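Nigerythrin (Desulfovibrio vulgaris subsp. vulgaris, PDB 1YUX) reduces peroxide with electrons from NADH in vitro, probably using a non-haem diiron centre together with a rubredoxin-like iron site. Local coordinates at residues B[35-40]-B[91-96]; B[57-62]-B[162-167]. All blocks are in the same frame, centred on the assembly; numbering follows the deposited sequence.

Overall arrangement
From the N terminus, helix 29-56 carries residues 35-40 and, just past its end, residues 57-62 turn the chain into helix 60-87. The loop that follows supplies residues 91-96, which return to helix 29-56 in contact 1 and close a largely helical stretch of 50 residues. Contact 2 closes a wider loop: after helices 104-132 and 136-161, residues 162-167 come back to the turn between the first two helices. The segments therefore alternate along the chain, and the contacts cross without touching, their centres about 31 Å apart. Contact 1 ties a crossover loop to the four-helix bundle; contact 2 joins the bundle to the linker before strand 171-173.

Contact 1. Residues B[35-40]-B[91-96]; sequences AAIAGE and YEKPTV. With FE (Fe (III) ion), chain F.
The side chain of Ile37 meets Tyr91 and Pro94 where the long loop after helix 60-87 passes over helix 29-56 of the ferritin-like four-helix bundle. No hydrogen bond joins the two segments; the packing is mainly by side chains at the surface, with Ile37 as its buried member. With CG2 anti to the backbone N, Ile37 spreads two branches toward the loop. CG2 lies 3.4 Å from Tyr91 OH and 3.8 Å from Pro94 CD. The other branch sends CD1 obliquely to the phenol ring, 3.9 Å from Tyr91 CE2. Isoleucine and tyrosine approach from opposing directions, whereas the side chains of Pro94 and Ile37 cross at about a right angle. At the next residue, Pro94 CG comes within 4.4 Å of Ala38 CA, a looser contact at the exposed margin. Lys93 leads away from the helix and makes a cation-pi interaction with Tyr81. Metal coordination belongs to the inward side of the same helix. The Glu40 chain bends at chi2 (-66°) and brings its carboxylate to the iron(III) ion, also bound by Glu73, Glu118 and Glu149. Tyr123 and His76 hydrogen-bond to Glu40 OE2, which binds this iron less closely than Glu40 OE1 does.

Contact 2. Residues B[57-62]-B[162-167]; sequences QGYEQI and DIDAPD
Gln61 grips Asp167 through both ends of its amide, and this polar clasp is the tight part of the contact. The backbone N of Asp167 donates to Gln61 OE1 (2.9 Å), reaching it from above the carbonyl plane, while Gln61 NE2 donates to Asp167 OD1 (2.8 Å, N-H...O 165°). The second bond lies close to the amide plane but meets the carboxylate from above its own, since the two flat groups stand nearly perpendicular (87°). An extended Gln61 chain, CG anti to the backbone N (chi1 -180°), carries the amide across to the loop. Asp169 adds a bond to each group, its O accepting from Gln61 NE2 and its N donating to Asp167 OD1, which should fix the amide's orientation. Looser and more solvent-exposed is Pro166, whose CB lies 3.5 Å from Gln61 OE1. The apolar part centres on Ile163 CG1, 3.5 Å from Tyr59 CE2 and 3.9 Å from Ile62 CD1. Tyr59 OH and Asp164 OD1 are 4.4 Å apart; both bond to Thr14 OG1 of the second subunit. Tyr59 is the N-cap residue of helix 60-87, and residues 162-165 form a type I turn after helix 136-161. Helix 104-132 lies against Tyr59, Ile62 and Ile163, while Asp167 OD2 forms salt bridges with Lys2 of the second subunit and with Lys182 in strand 180-182.

Contact 1. Residues B[35-40]-B[91-96]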
loop_
_atom_site.group_PDB
_atom_site.type_symbol
_atom_site.label_atom_id
_atom_site.label_comp_id
_atom_site.label_asym_id
_atom_site.label_seq_id
_atom_site.Cartn_x
_atom_site.Cartn_y
_atom_site.Cartn_z
ATOM N N ALA B 35 19.141 -6.683 -13.484
ATOM C CA ALA B 35 18.311 -5.491 -13.352
ATOM C C ALA B 35 17.654 -5.481 -11.979
ATOM O O ALA B 35 17.553 -4.433 -11.340
ATOM C CB ALA B 35 17.250 -5.453 -14.449
ATOM N N ALA B 36 17.218 -6.650 -11.523
ATOM C CA ALA B 36 16.587 -6.756 -10.214
ATOM C C ALA B 36 17.608 -6.407 -9.140
ATOM O O ALA B 36 17.304 -5.677 -8.204
ATOM C CB ALA B 36 16.052 -8.164 -9.994
ATOM N N ILE B 37 18.820 -6.934 -9.277
ATOM C CA ILE B 37 19.868 -6.652 -8.307
ATOM C C ILE B 37 20.132 -5.151 -8.251
ATOM O O ILE B 37 20.296 -4.587 -7.174
ATOM C CB ILE B 37 21.177 -7.392 -8.661
ATOM C CG1 ILE B 37 20.999 -8.893 -8.432
ATOM C CG2 ILE B 37 22.325 -6.856 -7.809
ATOM C CD1 ILE B 37 22.121 -9.741 -8.999
ATOM N N ALA B 38 20.163 -4.504 -9.412
ATOM C CA ALA B 38 20.400 -3.065 -9.458
ATOM C C ALA B 38 19.282 -2.321 -8.731
ATOM O O ALA B 38 19.539 -1.401 -7.950
ATOM C CB ALA B 38 20.491 -2.592 -10.907
ATOM N N GLY B 39 18.043 -2.727 -8.993
ATOM C CA GLY B 39 16.905 -2.092 -8.356
ATOM C C GLY B 39 16.923 -2.287 -6.854
ATOM O O GLY B 39 16.663 -1.351 -6.092
ATOM N N GLU B 40 17.243 -3.502 -6.425
ATOM C CA GLU B 40 17.287 -3.816 -5.003
ATOM C C GLU B 40 18.431 -3.105 -4.300
ATOM O O GLU B 40 18.326 -2.770 -3.125
ATOM C CB GLU B 40 17.386 -5.330 -4.803
ATOM C CG GLU B 40 16.176 -6.083 -5.362
ATOM C CD GLU B 40 14.880 -5.772 -4.619
ATOM O OE1 GLU B 40 14.653 -4.600 -4.250
ATOM O OE2 GLU B 40 14.078 -6.703 -4.413
ATOM N N TYR B 91 30.746 -11.678 -12.730
ATOM C CA TYR B 91 29.790 -10.651 -12.334
ATOM C C TYR B 91 30.038 -10.109 -10.932
ATOM O O TYR B 91 30.229 -10.866 -9.981
ATOM C CB TYR B 91 28.362 -11.190 -12.408
ATOM C CG TYR B 91 27.335 -10.226 -11.859
ATOM C CD1 TYR B 91 26.945 -9.099 -12.585
ATOM C CD2 TYR B 91 26.780 -10.421 -10.596
ATOM C CE1 TYR B 91 26.024 -8.190 -12.060
ATOM C CE2 TYR B 91 25.867 -9.521 -10.064
ATOM C CZ TYR B 91 25.492 -8.410 -10.799
ATOM O OH TYR B 91 24.587 -7.523 -10.266
ATOM N N GLU B 92 30.019 -8.787 -10.817
ATOM C CA GLU B 92 30.220 -8.115 -9.544
ATOM C C GLU B 92 28.971 -7.309 -9.228
ATOM O O GLU B 92 28.441 -6.618 -10.095
ATOM C CB GLU B 92 31.423 -7.172 -9.628
ATOM C CG GLU B 92 32.729 -7.869 -9.930
ATOM C CD GLU B 92 33.102 -8.867 -8.857
ATOM O OE1 GLU B 92 33.298 -8.448 -7.695
ATOM O OE2 GLU B 92 33.194 -10.071 -9.172
ATOM N N LYS B 93 28.494 -7.405 -7.993
ATOM C CA LYS B 93 27.312 -6.653 -7.597
ATOM C C LYS B 93 27.653 -5.173 -7.624
ATOM O O LYS B 93 28.759 -4.771 -7.262
ATOM C CB LYS B 93 26.863 -7.051 -6.195
ATOM C CG LYS B 93 26.181 -8.403 -6.127
ATOM C CD LYS B 93 25.874 -8.781 -4.695
ATOM C CE LYS B 93 27.151 -8.988 -3.903
ATOM N NZ LYS B 93 26.868 -9.245 -2.467
ATOM N N PRO B 94 26.701 -4.338 -8.057
ATOM C CA PRO B 94 26.926 -2.895 -8.126
ATOM C C PRO B 94 26.744 -2.208 -6.780
ATOM O O PRO B 94 26.187 -2.780 -5.843
ATOM C CB PRO B 94 25.879 -2.446 -9.130
ATOM C CG PRO B 94 24.712 -3.321 -8.763
ATOM C CD PRO B 94 25.361 -4.687 -8.568
ATOM N N THR B 95 27.242 -0.982 -6.690
ATOM C CA THR B 95 27.095 -0.180 -5.489
ATOM C C THR B 95 26.495 1.127 -5.977
ATOM O O THR B 95 26.742 1.545 -7.108
ATOM C CB THR B 95 28.448 0.096 -4.786
ATOM O OG1 THR B 95 29.374 0.657 -5.721
ATOM C CG2 THR B 95 29.024 -1.189 -4.213
ATOM N N VAL B 96 25.684 1.755 -5.138
ATOM C CA VAL B 96 25.052 3.009 -5.514
ATOM C C VAL B 96 25.242 4.048 -4.421
ATOM O O VAL B 96 25.620 3.722 -3.296
ATOM C CB VAL B 96 23.540 2.826 -5.750
ATOM C CG1 VAL B 96 23.305 1.759 -6.806
ATOM C CG2 VAL B 96 22.851 2.448 -4.450
HETATM FE FE FE F . 12.746 -4.963 -3.507
HETATM O O HOH W 1 11.703 -3.689 -2.460
#

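Contact 2. Residues B[57-62]-B[162-167]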
loop_
_atom_site.group_PDB
_atom_site.type_symbol
_atom_site.label_atom_id
_atom_site.label_comp_id
_atom_site.label_asym_id
_atom_site.label_seq_id
_atom_site.Cartn_x
_atom_site.Cartn_y
_atom_site.Cartn_z
ATOM N N GLN B 57 14.218 11.851 13.182
ATOM C CA GLN B 57 12.910 12.482 13.294
ATOM C C GLN B 57 12.089 11.983 14.479
ATOM O O GLN B 57 10.968 12.440 14.701
ATOM C CB GLN B 57 12.134 12.291 11.988
ATOM C CG GLN B 57 12.739 13.062 10.820
ATOM C CD GLN B 57 11.999 12.849 9.514
ATOM O OE1 GLN B 57 10.769 12.926 9.460
ATOM N NE2 GLN B 57 12.747 12.601 8.446
ATOM N N GLY B 58 12.650 11.044 15.235
ATOM C CA GLY B 58 11.960 10.523 16.401
ATOM C C GLY B 58 11.044 9.341 16.159
ATOM O O GLY B 58 10.223 9.008 17.015
ATOM N N TYR B 59 11.169 8.705 14.999
ATOM C CA TYR B 59 10.339 7.545 14.685
ATOM C C TYR B 59 11.204 6.299 14.778
ATOM O O TYR B 59 11.599 5.722 13.762
ATOM C CB TYR B 59 9.762 7.655 13.274
ATOM C CG TYR B 59 8.892 8.868 13.038
ATOM C CD1 TYR B 59 9.389 9.986 12.367
ATOM C CD2 TYR B 59 7.557 8.874 13.427
ATOM C CE1 TYR B 59 8.567 11.075 12.078
ATOM C CE2 TYR B 59 6.726 9.960 13.146
ATOM C CZ TYR B 59 7.237 11.052 12.466
ATOM O OH TYR B 59 6.410 12.100 12.134
ATOM N N GLU B 60 11.491 5.894 16.010
ATOM C CA GLU B 60 12.333 4.738 16.284
ATOM C C GLU B 60 11.804 3.447 15.670
ATOM O O GLU B 60 12.554 2.710 15.033
ATOM C CB GLU B 60 12.486 4.577 17.802
ATOM C CG GLU B 60 13.610 3.657 18.266
ATOM C CD GLU B 60 13.229 2.185 18.283
ATOM O OE1 GLU B 60 12.058 1.862 18.581
ATOM O OE2 GLU B 60 14.120 1.348 18.022
ATOM N N GLN B 61 10.517 3.177 15.852
ATOM C CA GLN B 61 9.946 1.956 15.311
ATOM C C GLN B 61 9.958 1.937 13.790
ATOM O O GLN B 61 10.293 0.920 13.183
ATOM C CB GLN B 61 8.521 1.748 15.822
ATOM C CG GLN B 61 7.897 0.476 15.285
ATOM C CD GLN B 61 6.591 0.128 15.957
ATOM O OE1 GLN B 61 5.692 0.957 16.054
ATOM N NE2 GLN B 61 6.474 -1.113 16.417
ATOM N N ILE B 62 9.584 3.050 13.168
ATOM C CA ILE B 62 9.583 3.108 11.712
ATOM C C ILE B 62 11.005 2.924 11.192
ATOM O O ILE B 62 11.218 2.284 10.163
ATOM C CB ILE B 62 8.984 4.439 11.201
ATOM C CG1 ILE B 62 7.473 4.442 11.465
ATOM C CG2 ILE B 62 9.267 4.611 9.705
ATOM C CD1 ILE B 62 6.783 5.761 11.153
ATOM N N ASP B 162 -0.400 4.532 11.195
ATOM C CA ASP B 162 -0.174 4.675 12.630
ATOM C C ASP B 162 1.129 5.418 12.893
ATOM O O ASP B 162 1.815 5.149 13.878
ATOM C CB ASP B 162 -0.101 3.303 13.308
ATOM C CG ASP B 162 -1.442 2.610 13.376
ATOM O OD1 ASP B 162 -2.457 3.308 13.583
ATOM O OD2 ASP B 162 -1.475 1.367 13.238
ATOM N N ILE B 163 1.466 6.359 12.020
ATOM C CA ILE B 163 2.710 7.106 12.169
ATOM C C ILE B 163 2.841 7.795 13.529
ATOM O O ILE B 163 3.945 7.939 14.049
ATOM C CB ILE B 163 2.871 8.142 11.024
ATOM C CG1 ILE B 163 4.294 8.709 11.029
ATOM C CG2 ILE B 163 1.848 9.259 11.169
ATOM C CD1 ILE B 163 4.640 9.501 9.781
ATOM N N ASP B 164 1.720 8.204 14.113
ATOM C CA ASP B 164 1.761 8.868 15.411
ATOM C C ASP B 164 1.272 7.963 16.537
ATOM O O ASP B 164 0.946 8.428 17.632
ATOM C CB ASP B 164 0.933 10.150 15.360
ATOM C CG ASP B 164 1.405 11.092 14.270
ATOM O OD1 ASP B 164 2.610 11.423 14.261
ATOM O OD2 ASP B 164 0.578 11.496 13.428
ATOM N N ALA B 165 1.236 6.665 16.261
ATOM C CA ALA B 165 0.803 5.683 17.245
ATOM C C ALA B 165 1.707 4.460 17.173
ATOM O O ALA B 165 1.248 3.343 16.930
ATOM C CB ALA B 165 -0.644 5.281 16.990
ATOM N N PRO B 166 3.015 4.660 17.367
ATOM C CA PRO B 166 3.939 3.528 17.316
ATOM C C PRO B 166 3.791 2.704 18.586
ATOM O O PRO B 166 3.145 3.131 19.543
ATOM C CB PRO B 166 5.297 4.210 17.235
ATOM C CG PRO B 166 5.092 5.412 18.119
ATOM C CD PRO B 166 3.735 5.913 17.656
ATOM N N ASP B 167 4.372 1.515 18.587
ATOM C CA ASP B 167 4.333 0.664 19.766
ATOM C C ASP B 167 5.706 0.026 19.912
ATOM O O ASP B 167 6.629 0.365 19.171
ATOM C CB ASP B 167 3.221 -0.391 19.659
ATOM C CG ASP B 167 3.260 -1.162 18.358
ATOM O OD1 ASP B 167 4.298 -1.779 18.062
ATOM O OD2 ASP B 167 2.240 -1.151 17.636
#